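Side-chain contacts in alkyl hydroperoxide reductase/ Thiol specific antioxidant/ Mal allergen (Burkholderia ambifaria, PDB 5ENU), which probably reduces hydrogen peroxide and organic hydroperoxides through a reactive thiol, as other members of the peroxiredoxin family do: residues Y42-P45 against G51-T54; A101-C106 against E121-E126. All coordinates share one frame; numbering follows the deposited sequence. Where two conformers were deposited one is given.

Interaction 1. Residues Y42-P45 against G51-T54; sequences YFYP and GCTT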
loop_
_atom_site.group_PDB
_atom_site.type_symbol
_atom_site.label_atom_id
_atom_site.label_comp_id
_atom_site.label_asym_id
_atom_site.label_seq_id
_atom_site.Cartn_x
_atom_site.Cartn_y
_atom_site.Cartn_z
ATOM N N TYR A 42 -0.096 0.747 -1.515
ATOM C CA TYR A 42 1.326 0.440 -1.646
ATOM C C TYR A 42 1.880 -0.034 -0.308
ATOM O O TYR A 42 1.726 0.657 0.710
ATOM C CB TYR A 42 2.154 1.584 -2.272
ATOM C CG TYR A 42 2.634 2.718 -1.378
ATOM C CD1 TYR A 42 1.871 3.878 -1.190
ATOM C CD2 TYR A 42 3.894 2.659 -0.776
ATOM C CE1 TYR A 42 2.328 4.926 -0.397
ATOM C CE2 TYR A 42 4.366 3.713 0.017
ATOM C CZ TYR A 42 3.561 4.830 0.220
ATOM O OH TYR A 42 3.996 5.897 0.987
ATOM N N PHE A 43 2.498 -1.218 -0.319
ATOM C CA PHE A 43 3.124 -1.796 0.867
ATOM C C PHE A 43 4.609 -1.481 0.844
ATOM O O PHE A 43 5.269 -1.647 -0.201
ATOM C CB PHE A 43 2.957 -3.321 0.877
ATOM C CG PHE A 43 1.543 -3.785 1.135
ATOM C CD1 PHE A 43 0.585 -3.727 0.144
ATOM C CD2 PHE A 43 1.186 -4.292 2.386
ATOM C CE1 PHE A 43 -0.709 -4.162 0.388
ATOM C CE2 PHE A 43 -0.117 -4.734 2.648
ATOM C CZ PHE A 43 -1.066 -4.658 1.637
ATOM N N TYR A 44 5.119 -0.988 1.974
ATOM C CA TYR A 44 6.529 -0.642 2.077
ATOM C C TYR A 44 7.097 -1.239 3.359
ATOM O O TYR A 44 6.381 -1.358 4.358
ATOM C CB TYR A 44 6.744 0.886 2.038
ATOM C CG TYR A 44 6.062 1.653 3.162
ATOM C CD1 TYR A 44 4.711 2.022 3.078
ATOM C CD2 TYR A 44 6.776 2.013 4.310
ATOM C CE1 TYR A 44 4.100 2.736 4.110
ATOM C CE2 TYR A 44 6.169 2.734 5.337
ATOM C CZ TYR A 44 4.837 3.089 5.234
ATOM O OH TYR A 44 4.225 3.788 6.252
ATOM N N PRO A 45 8.365 -1.671 3.352
ATOM C CA PRO A 45 8.875 -2.430 4.514
ATOM C C PRO A 45 8.830 -1.695 5.851
ATOM O O PRO A 45 8.419 -2.303 6.851
ATOM C CB PRO A 45 10.309 -2.797 4.104
ATOM C CG PRO A 45 10.354 -2.720 2.624
ATOM C CD PRO A 45 9.238 -1.793 2.169
ATOM N N GLY A 51 14.577 3.866 1.343
ATOM C CA GLY A 51 13.733 3.546 0.202
ATOM C C GLY A 51 12.275 3.880 0.459
ATOM O O GLY A 51 11.577 4.398 -0.426
ATOM N N CYS A 52 11.796 3.612 1.677
ATOM C CA CYS A 52 10.404 3.897 2.004
ATOM C C CYS A 52 10.152 5.398 2.109
ATOM O O CYS A 52 9.065 5.870 1.764
ATOM C CB CYS A 52 10.026 3.160 3.295
ATOM S SG CYS A 52 10.257 1.381 3.149
ATOM N N THR A 53 11.169 6.167 2.510
ATOM C CA THR A 53 11.052 7.617 2.514
ATOM C C THR A 53 10.966 8.147 1.084
ATOM O O THR A 53 10.085 8.949 0.755
ATOM C CB THR A 53 12.243 8.215 3.273
ATOM O OG1 THR A 53 12.207 7.771 4.633
ATOM C CG2 THR A 53 12.224 9.750 3.219
ATOM N N THR A 54 11.858 7.685 0.204
ATOM C CA THR A 54 11.804 8.128 -1.191
ATOM C C THR A 54 10.463 7.763 -1.826
ATOM O O THR A 54 9.845 8.589 -2.511
ATOM C CB THR A 54 12.957 7.517 -1.989
ATOM O OG1 THR A 54 14.205 7.927 -1.409
ATOM C CG2 THR A 54 12.907 7.962 -3.453
HETATM O O HOH W 1 6.355 5.097 2.415
#

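Interaction 2. Residues A101-C106 against E121-E126; sequences ADEALC and EVRGIE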
loop_
_atom_site.group_PDB
_atom_site.type_symbol
_atom_site.label_atom_id
_atom_site.label_comp_id
_atom_site.label_asym_id
_atom_site.label_seq_id
_atom_site.Cartn_x
_atom_site.Cartn_y
_atom_site.Cartn_z
ATOM N N ALA A 101 -0.199 -3.578 11.926
ATOM C CA ALA A 101 0.581 -4.232 12.983
ATOM C C ALA A 101 0.210 -5.700 13.170
ATOM O O ALA A 101 1.066 -6.502 13.578
ATOM C CB ALA A 101 0.430 -3.477 14.310
ATOM N N ASP A 102 -1.056 -6.066 12.930
ATOM C CA ASP A 102 -1.498 -7.446 13.117
ATOM C C ASP A 102 -1.421 -8.287 11.843
ATOM O O ASP A 102 -1.890 -9.436 11.848
ATOM C CB ASP A 102 -2.896 -7.512 13.749
ATOM C CG ASP A 102 -3.971 -6.895 12.880
ATOM O OD1 ASP A 102 -3.781 -6.755 11.648
ATOM O OD2 ASP A 102 -5.031 -6.575 13.439
ATOM N N GLU A 103 -0.881 -7.722 10.756
ATOM C CA GLU A 103 -0.577 -8.399 9.491
ATOM C C GLU A 103 -1.805 -8.840 8.703
ATOM O O GLU A 103 -1.663 -9.622 7.757
ATOM C CB GLU A 103 0.408 -9.565 9.639
ATOM C CG GLU A 103 1.829 -9.095 9.716
ATOM C CD GLU A 103 2.865 -10.221 9.703
ATOM O OE1 GLU A 103 2.525 -11.385 9.399
ATOM O OE2 GLU A 103 4.038 -9.917 10.006
ATOM N N ALA A 104 -3.006 -8.370 9.050
ATOM C CA ALA A 104 -4.194 -8.760 8.283
ATOM C C ALA A 104 -4.046 -8.428 6.795
ATOM O O ALA A 104 -4.319 -9.270 5.923
ATOM C CB ALA A 104 -5.451 -8.107 8.858
ATOM N N LEU A 105 -3.630 -7.198 6.467
ATOM C CA LEU A 105 -3.520 -6.844 5.052
ATOM C C LEU A 105 -2.308 -7.500 4.406
ATOM O O LEU A 105 -2.360 -7.888 3.239
ATOM C CB LEU A 105 -3.460 -5.331 4.863
ATOM C CG LEU A 105 -4.772 -4.542 4.848
ATOM C CD1 LEU A 105 -5.468 -4.590 6.209
ATOM C CD2 LEU A 105 -4.502 -3.106 4.418
ATOM N N CYS A 106 -1.199 -7.624 5.147
ATOM C CA CYS A 106 -0.021 -8.269 4.565
ATOM C C CYS A 106 -0.318 -9.712 4.199
ATOM O O CYS A 106 0.160 -10.220 3.171
ATOM C CB CYS A 106 1.156 -8.203 5.533
ATOM S SG CYS A 106 1.922 -6.592 5.752
ATOM N N GLU A 121 16.004 -16.223 10.673
ATOM C CA GLU A 121 14.976 -15.842 9.721
ATOM C C GLU A 121 14.245 -14.628 10.265
ATOM O O GLU A 121 13.866 -14.600 11.441
ATOM C CB GLU A 121 13.987 -16.978 9.509
ATOM C CG GLU A 121 14.640 -18.255 9.063
ATOM C CD GLU A 121 13.641 -19.214 8.486
ATOM O OE1 GLU A 121 12.777 -18.768 7.699
ATOM O OE2 GLU A 121 13.702 -20.409 8.836
ATOM N N VAL A 122 14.058 -13.628 9.417
ATOM C CA VAL A 122 13.405 -12.385 9.800
ATOM C C VAL A 122 12.146 -12.229 8.954
ATOM O O VAL A 122 12.165 -12.484 7.739
ATOM C CB VAL A 122 14.364 -11.187 9.646
ATOM C CG1 VAL A 122 13.708 -9.892 10.088
ATOM C CG2 VAL A 122 15.644 -11.442 10.452
ATOM N N ARG A 123 11.046 -11.862 9.601
ATOM C CA ARG A 123 9.756 -11.722 8.926
ATOM C C ARG A 123 9.645 -10.315 8.336
ATOM O O ARG A 123 9.466 -9.338 9.070
ATOM C CB ARG A 123 8.626 -11.998 9.917
ATOM C CG ARG A 123 7.269 -12.175 9.249
ATOM C CD ARG A 123 6.180 -12.392 10.296
ATOM N NE ARG A 123 4.962 -12.916 9.690
ATOM C CZ ARG A 123 4.785 -14.195 9.386
ATOM N NH1 ARG A 123 3.657 -14.596 8.809
ATOM N NH2 ARG A 123 5.743 -15.088 9.666
ATOM N N GLY A 124 9.762 -10.207 7.006
ATOM C CA GLY A 124 9.730 -8.931 6.320
ATOM C C GLY A 124 8.549 -8.770 5.367
ATOM O O GLY A 124 7.784 -9.706 5.114
ATOM N N ILE A 125 8.389 -7.538 4.878
ATOM C CA ILE A 125 7.451 -7.175 3.811
ATOM C C ILE A 125 8.255 -7.042 2.526
ATOM O O ILE A 125 9.294 -6.370 2.509
ATOM C CB ILE A 125 6.774 -5.818 4.111
ATOM C CG1 ILE A 125 5.694 -5.941 5.181
ATOM C CG2 ILE A 125 6.202 -5.158 2.815
ATOM C CD1 ILE A 125 5.007 -4.623 5.460
ATOM N N GLU A 126 7.762 -7.641 1.449
ATOM C CA GLU A 126 8.274 -7.405 0.110
ATOM C C GLU A 126 7.590 -6.156 -0.446
ATOM O O GLU A 126 6.363 -6.126 -0.553
ATOM C CB GLU A 126 7.902 -8.629 -0.734
ATOM C CG GLU A 126 8.394 -8.576 -2.154
ATOM C CD GLU A 126 8.282 -9.911 -2.868
ATOM O OE1 GLU A 126 7.156 -10.417 -3.045
ATOM O OE2 GLU A 126 9.337 -10.462 -3.235
#

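Interaction 1. Residues Y42-P45 against G51-T54
Cys52 O, on helix 50-68, accepts a hydrogen bond from a water 2.9 Å away, and the same water lies 2.9 Å from Tyr42 OH, in the plane of that ring. This water also rests over the middle of the Tyr44 ring, 3.4 Å above its plane, so it fills the corner between the two tyrosines and the helix. Beneath the bridge the contact is apolar. Tyr44 CD2 meets Cys52 CB at 3.6 Å, an oblique approach, while Cys52 SG sits at the ring edge, 5.0 Å from its centroid and 80° off the normal. Pro45 follows immediately, its CD 3.5 Å from Cys52 SG. The sequence from Pro45 through Thr49 to Cys52 fits the PxxxTxxC signature of peroxiredoxins, which makes Cys52 probably the peroxidatic cysteine, near the start of its helix in a thioredoxin-like beta-alpha-beta unit. Arg127 of strand 120-132 packs on Tyr44, Pro45 and Cys52. With CG between its own N and carbonyl carbon (chi1 61°), Tyr44 carries its ring under the water, and its hydroxyl goes on to hydrogen-bond Asp47 OD1.

Interaction 2. Residues A101-C106 against E121-E126
Cys106 and Ile125 mark the closest backbone approach, their CA atoms 7.6 Å apart, where the first turn of helix 104-109 comes up to strand 120-132. The two backbones stay separate and side chains bridge the interval. Just ahead of the helix, Glu103 occupies the N-cap position in the left-handed region, with a positive phi. Asp102 OD1 accepts a bond from Ala104 N at 3.2 Å, an Asx turn that shapes the chain here.

From this bend Glu103 sends an extended chain toward the strand, and its carboxylate meets the edge of the Arg123 guanidinium in a salt bridge. The main bond runs from Arg123 NE to Glu103 OE1, 2.9 Å long and close to straight at 164°. It uses the syn lone pair of the oxygen and stays near the guanidinium plane. The two flat groups are only 13° from coplanar. Further contacts are weak: Arg123 NE also leans to Glu103 OE2 at 3.2 Å, and Arg123 NH1 to Glu103 OE1 at 3.5 Å. Arg123 reaches this position along a chain stretched from CG to NE.

In the thioredoxin-like fold of this peroxiredoxin, the pairing ties a short helix to the hairpin of strands 112-117 and 120-132. Arg78 is the second partner of the acid: its NH1 forms a salt bridge with Glu103 OE2, and its NH2 bonds to Arg123 O, so the carboxylate is shared by two arginines.

Deeper in, Cys106 SG touches Ile125 CD1 at 3.7 Å and Ile125 CG1 at 3.9 Å. CG1 of Ile125 stands beside its own N (chi1 -76°), and the branch runs on extended, so that the far methyl CD1 reaches the sulfur. Ile112 packs against Glu103, Cys106 and Arg123, and Phe43 against Cys106.

Following the chain from the N terminus, interaction 1 comes first: strand 38-43 runs out into a short loop, and the contact closes it as the chain turns into helix 50-68. Strand 71-77, helix 81-91 and strand 97-99 come next. Interaction 2 then opens at 101-106 and closes a longer loop, which holds the rest of helix 104-109 and strand 112-117, when strand 120-132 arrives. The loops lie in series, neither nesting nor crossing. In space they meet twice. Strand 120-132 pairs antiparallel with strand 38-43, and Tyr44 O lies 3.7 Å from Ile125 CD1; separately, Phe43 reaches helix 104-109, its CZ 3.8 Å from Leu105 O.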